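Local coordinates for periplasmic molybdate-binding protein (Azotobacter vinelandii, PDB 1ATG) that binds molybdate or tungstate in a pocket between its two domains, probably delivering the oxyanion to an ABC transporter, at residues 90-93 against 97-100; 122-127 against 180-185. All coordinates share one frame; numbering follows the deposited sequence. Where two conformers were deposited one is given.

Contact 1 (90-93 against 97-100); sequences GLVD and KVLA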
loop_
_atom_site.group_PDB
_atom_site.type_symbol
_atom_site.label_atom_id
_atom_site.label_comp_id
_atom_site.label_asym_id
_atom_site.label_seq_id
_atom_site.Cartn_x
_atom_site.Cartn_y
_atom_site.Cartn_z
ATOM N N GLY A 90 21.009 -6.861 -10.242
ATOM C CA GLY A 90 21.911 -5.956 -10.910
ATOM C C GLY A 90 21.309 -4.869 -11.773
ATOM O O GLY A 90 22.065 -3.965 -12.163
ATOM N N LEU A 91 20.020 -4.884 -12.113
ATOM C CA LEU A 91 19.453 -3.837 -12.953
ATOM C C LEU A 91 19.250 -2.547 -12.175
ATOM O O LEU A 91 19.639 -1.470 -12.630
ATOM C CB LEU A 91 18.143 -4.285 -13.603
ATOM C CG LEU A 91 17.450 -3.248 -14.482
ATOM C CD1 LEU A 91 18.370 -2.767 -15.597
ATOM C CD2 LEU A 91 16.138 -3.790 -15.048
ATOM N N VAL A 92 18.598 -2.616 -11.016
ATOM C CA VAL A 92 18.383 -1.433 -10.195
ATOM C C VAL A 92 19.620 -1.214 -9.328
ATOM O O VAL A 92 19.917 -2.017 -8.446
ATOM C CB VAL A 92 17.119 -1.558 -9.342
ATOM C CG1 VAL A 92 16.953 -0.328 -8.461
ATOM C CG2 VAL A 92 15.902 -1.720 -10.243
ATOM N N ASP A 93 20.295 -0.105 -9.562
ATOM C CA ASP A 93 21.456 0.250 -8.747
ATOM C C ASP A 93 20.986 0.915 -7.460
ATOM O O ASP A 93 19.867 1.392 -7.352
ATOM C CB ASP A 93 22.358 1.216 -9.510
ATOM C CG ASP A 93 21.649 2.521 -9.806
ATOM O OD1 ASP A 93 20.696 2.480 -10.631
ATOM O OD2 ASP A 93 21.963 3.579 -9.214
ATOM N N LYS A 97 20.068 5.511 -10.328
ATOM C CA LYS A 97 20.573 6.074 -11.574
ATOM C C LYS A 97 20.015 5.374 -12.802
ATOM O O LYS A 97 19.889 5.966 -13.871
ATOM C CB LYS A 97 22.103 6.004 -11.616
ATOM C CG LYS A 97 22.796 7.143 -10.882
ATOM C CD LYS A 97 24.296 6.876 -10.812
ATOM C CE LYS A 97 24.925 7.588 -9.627
ATOM N NZ LYS A 97 24.309 8.922 -9.394
ATOM N N VAL A 98 19.625 4.112 -12.648
ATOM C CA VAL A 98 19.013 3.354 -13.730
ATOM C C VAL A 98 17.835 4.095 -14.344
ATOM O O VAL A 98 17.621 3.984 -15.550
ATOM C CB VAL A 98 18.564 1.975 -13.217
ATOM C CG1 VAL A 98 17.457 2.046 -12.172
ATOM C CG2 VAL A 98 18.118 1.105 -14.387
ATOM N N LEU A 99 17.073 4.858 -13.574
ATOM C CA LEU A 99 15.903 5.531 -14.112
ATOM C C LEU A 99 16.180 6.510 -15.238
ATOM O O LEU A 99 15.301 6.771 -16.058
ATOM C CB LEU A 99 15.174 6.270 -12.986
ATOM C CG LEU A 99 14.443 5.355 -12.005
ATOM C CD1 LEU A 99 13.981 6.168 -10.799
ATOM C CD2 LEU A 99 13.256 4.671 -12.663
ATOM N N ALA A 100 17.359 7.120 -15.237
ATOM C CA ALA A 100 17.701 8.113 -16.246
ATOM C C ALA A 100 18.286 7.500 -17.508
ATOM O O ALA A 100 18.531 8.241 -18.471
ATOM C CB ALA A 100 18.684 9.116 -15.650
#

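Contact 2 (122-127 against 180-185); sequences TQVLTH and WFPPAN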
loop_
_atom_site.group_PDB
_atom_site.type_symbol
_atom_site.label_atom_id
_atom_site.label_comp_id
_atom_site.label_asym_id
_atom_site.label_seq_id
_atom_site.Cartn_x
_atom_site.Cartn_y
_atom_site.Cartn_z
ATOM N N THR A 122 5.202 8.346 -8.899
ATOM C CA THR A 122 5.150 9.478 -9.824
ATOM C C THR A 122 5.860 10.700 -9.259
ATOM O O THR A 122 6.616 11.368 -9.969
ATOM C CB THR A 122 3.680 9.788 -10.137
ATOM O OG1 THR A 122 3.069 8.612 -10.699
ATOM C CG2 THR A 122 3.562 10.908 -11.154
ATOM N N GLN A 123 5.696 10.933 -7.955
ATOM C CA GLN A 123 6.398 12.011 -7.291
ATOM C C GLN A 123 7.910 11.829 -7.375
ATOM O O GLN A 123 8.622 12.830 -7.527
ATOM C CB GLN A 123 5.966 12.134 -5.822
ATOM C CG GLN A 123 4.577 12.753 -5.705
ATOM C CD GLN A 123 4.022 12.710 -4.304
ATOM O OE1 GLN A 123 4.453 11.938 -3.448
ATOM N NE2 GLN A 123 2.999 13.556 -4.072
ATOM N N VAL A 124 8.410 10.600 -7.279
ATOM C CA VAL A 124 9.846 10.377 -7.415
ATOM C C VAL A 124 10.302 10.755 -8.815
ATOM O O VAL A 124 11.329 11.420 -8.977
ATOM C CB VAL A 124 10.212 8.924 -7.106
ATOM C CG1 VAL A 124 11.674 8.631 -7.419
ATOM C CG2 VAL A 124 9.904 8.627 -5.638
ATOM N N LEU A 125 9.571 10.329 -9.851
ATOM C CA LEU A 125 9.959 10.721 -11.207
ATOM C C LEU A 125 9.926 12.233 -11.391
ATOM O O LEU A 125 10.818 12.799 -12.032
ATOM C CB LEU A 125 9.090 10.028 -12.249
ATOM C CG LEU A 125 9.184 8.495 -12.275
ATOM C CD1 LEU A 125 8.358 7.999 -13.452
ATOM C CD2 LEU A 125 10.613 8.004 -12.369
ATOM N N THR A 126 8.932 12.891 -10.804
ATOM C CA THR A 126 8.886 14.355 -10.883
ATOM C C THR A 126 10.082 14.937 -10.164
ATOM O O THR A 126 10.708 15.909 -10.640
ATOM C CB THR A 126 7.564 14.824 -10.252
ATOM O OG1 THR A 126 6.499 14.423 -11.123
ATOM C CG2 THR A 126 7.532 16.325 -10.008
ATOM N N HIS A 127 10.443 14.401 -9.004
ATOM C CA HIS A 127 11.588 14.914 -8.259
ATOM C C HIS A 127 12.870 14.857 -9.070
ATOM O O HIS A 127 13.709 15.768 -8.985
ATOM C CB HIS A 127 11.733 14.131 -6.948
ATOM C CG HIS A 127 12.772 14.688 -6.022
ATOM N ND1 HIS A 127 12.502 15.667 -5.088
ATOM C CD2 HIS A 127 14.083 14.405 -5.906
ATOM C CE1 HIS A 127 13.623 15.939 -4.436
ATOM N NE2 HIS A 127 14.597 15.212 -4.917
ATOM N N TRP A 180 15.953 -0.174 -5.091
ATOM C CA TRP A 180 16.418 1.132 -4.644
ATOM C C TRP A 180 15.286 1.810 -3.889
ATOM O O TRP A 180 14.153 1.872 -4.372
ATOM C CB TRP A 180 16.807 2.033 -5.804
ATOM C CG TRP A 180 17.095 3.467 -5.470
ATOM C CD1 TRP A 180 18.071 3.943 -4.631
ATOM C CD2 TRP A 180 16.399 4.624 -5.948
ATOM N NE1 TRP A 180 18.037 5.311 -4.585
ATOM C CE2 TRP A 180 17.026 5.761 -5.389
ATOM C CE3 TRP A 180 15.329 4.806 -6.822
ATOM C CZ2 TRP A 180 16.613 7.050 -5.691
ATOM C CZ3 TRP A 180 14.921 6.099 -7.110
ATOM C CH2 TRP A 180 15.558 7.213 -6.544
ATOM N N PHE A 181 15.588 2.264 -2.678
ATOM C CA PHE A 181 14.633 3.047 -1.904
ATOM C C PHE A 181 14.814 4.510 -2.241
ATOM O O PHE A 181 15.828 5.129 -1.871
ATOM C CB PHE A 181 14.851 2.896 -0.391
ATOM C CG PHE A 181 14.581 1.528 0.145
ATOM C CD1 PHE A 181 13.270 1.073 0.271
ATOM C CD2 PHE A 181 15.602 0.683 0.535
ATOM C CE1 PHE A 181 12.999 -0.187 0.775
ATOM C CE2 PHE A 181 15.333 -0.575 1.041
ATOM C CZ PHE A 181 14.037 -1.018 1.165
ATOM N N PRO A 182 13.884 5.165 -2.903
ATOM C CA PRO A 182 14.022 6.613 -3.066
ATOM C C PRO A 182 14.062 7.270 -1.688
ATOM O O PRO A 182 13.299 6.914 -0.790
ATOM C CB PRO A 182 12.765 7.006 -3.820
ATOM C CG PRO A 182 12.294 5.759 -4.503
ATOM C CD PRO A 182 12.648 4.649 -3.519
ATOM N N PRO A 183 14.964 8.225 -1.483
ATOM C CA PRO A 183 15.023 8.929 -0.199
ATOM C C PRO A 183 13.676 9.556 0.133
ATOM O O PRO A 183 12.849 9.894 -0.719
ATOM C CB PRO A 183 16.135 9.949 -0.409
ATOM C CG PRO A 183 17.020 9.328 -1.439
ATOM C CD PRO A 183 16.050 8.641 -2.389
ATOM N N ALA A 184 13.482 9.803 1.444
ATOM C CA ALA A 184 12.213 10.310 1.952
ATOM C C ALA A 184 11.841 11.718 1.515
ATOM O O ALA A 184 10.673 12.064 1.608
ATOM C CB ALA A 184 12.186 10.206 3.474
ATOM N N ASN A 185 12.798 12.477 0.999
ATOM C CA ASN A 185 12.484 13.797 0.465
ATOM C C ASN A 185 12.137 13.752 -1.016
ATOM O O ASN A 185 11.848 14.804 -1.596
ATOM C CB ASN A 185 13.635 14.777 0.706
ATOM C CG ASN A 185 14.937 14.362 0.066
ATOM O OD1 ASN A 185 15.336 13.201 0.049
ATOM N ND2 ASN A 185 15.667 15.326 -0.486
HETATM O O HOH W 1 10.129 16.672 -3.962
#

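Contact 1 (90-93 against 97-100)
With chi1 at 63°, Asp93 sets its CG between its own backbone N and carbonyl carbon, which swings the carboxylate across to the backbone amides of Lys97 and Val98; chi1 of 65° turns Val98 CG1 toward Val92 CA and to within 3.6 Å of Asp93 OD1, leaving CG2 anti to the backbone N and facing Leu91. The two oxygens then take consecutive N-H groups at the start of the 3-10 segment 97-100. Asp93 OD2 accepts from Lys97 N at 2.9 Å through its syn lone pair. Asp93 OD1 receives Val98 N at 2.8 Å, also on the syn side but 25° out of the carboxylate plane. Gln95 N adds a second donor to OD2, making an Asx turn. Three N-H groups around one carboxylate fix its rotation and probably favour its charged form. Next to the carboxylate, Val98 packs against the turn: its CG2 lies 3.5 Å from Leu91 O and 4.1 Å from Leu91 CD1, the two side chains crossing at about a right angle. This surface turn sits at the edge of its domain, where Ser178 OG bonds Val92 N and the Val92 and Leu99 side chains settle on strands 75-86, 160-164 and 178-180.

Contact 2 (122-127 against 180-185)
Trp180, at the end of strand 178-180, meets Val124 of helix 116-127 through the benzo ring of its indole: CZ3 is 4.1 Å from Val124 CG1, an oblique approach, the two side chains coming from opposite directions. The same indole carries Pro182 on one face, with Pro182 CA 3.7 Å above the ring plane and displaced toward its rim; the chain stays extended as it leaves the strand, which puts Pro182 on the same side as the indole.

Two residues on, the pyrrolidine ring of Pro182 forms the other half of the seat for Val124. Val124 CG2 touches Pro182 CB at 3.8 Å and Pro182 CG at 3.9 Å, the side chains crossing at about a right angle. Val124 holds CG1 anti to its backbone N (chi1 173°), and from there CG1 bridges the indole and the proline, while CG2 makes the shorter contacts with Pro182.

Leu82 and Phe162, from strands 75-86 and 160-164, line the same apolar layer, in which the helix packs on the sheet of one alpha/beta domain of the type 2 periplasmic-binding-protein fold, here in its ModA family form. The helix starts at the anion pocket, where Pro116 and Tyr117 belong to the tungstate site; the Val124 side chain is about 13 Å from the bound tungstate.

Farther along, the backbone carbonyl of Asn185 approaches His127 on the helix's last turn. Asn185 O lies 3.5 Å from His127 CE1, oblique to the imidazole. A water in the ring plane bonds His127 ND1 at 2.8 Å and gives a weak, long hydrogen bond to Asn185 O. Tyr186, the next residue, stacks on the imidazole.

Overall arrangement
From the N terminus the chain passes through strands 2-7, 29-34 and 51-53 with their helices before entering strand 75-86. Contact 1 follows, closing a tight turn with three residues between its segments. Strand 107-110 then leads into helix 116-127, whose last turns open contact 2. That contact closes a far larger loop of 52 residues, including helices 131-136 and 146-154, strands 140-143 and 160-164, and most of strand 178-180. The two are in series, neither nesting nor crossing, yet they touch, their centres about 13 Å apart. Trp180 N lies 3.5 Å from Val92 CG1 and Trp180 CZ3 3.8 Å from Leu99 CD1, tying together the edge turn, helix and sheet of one domain.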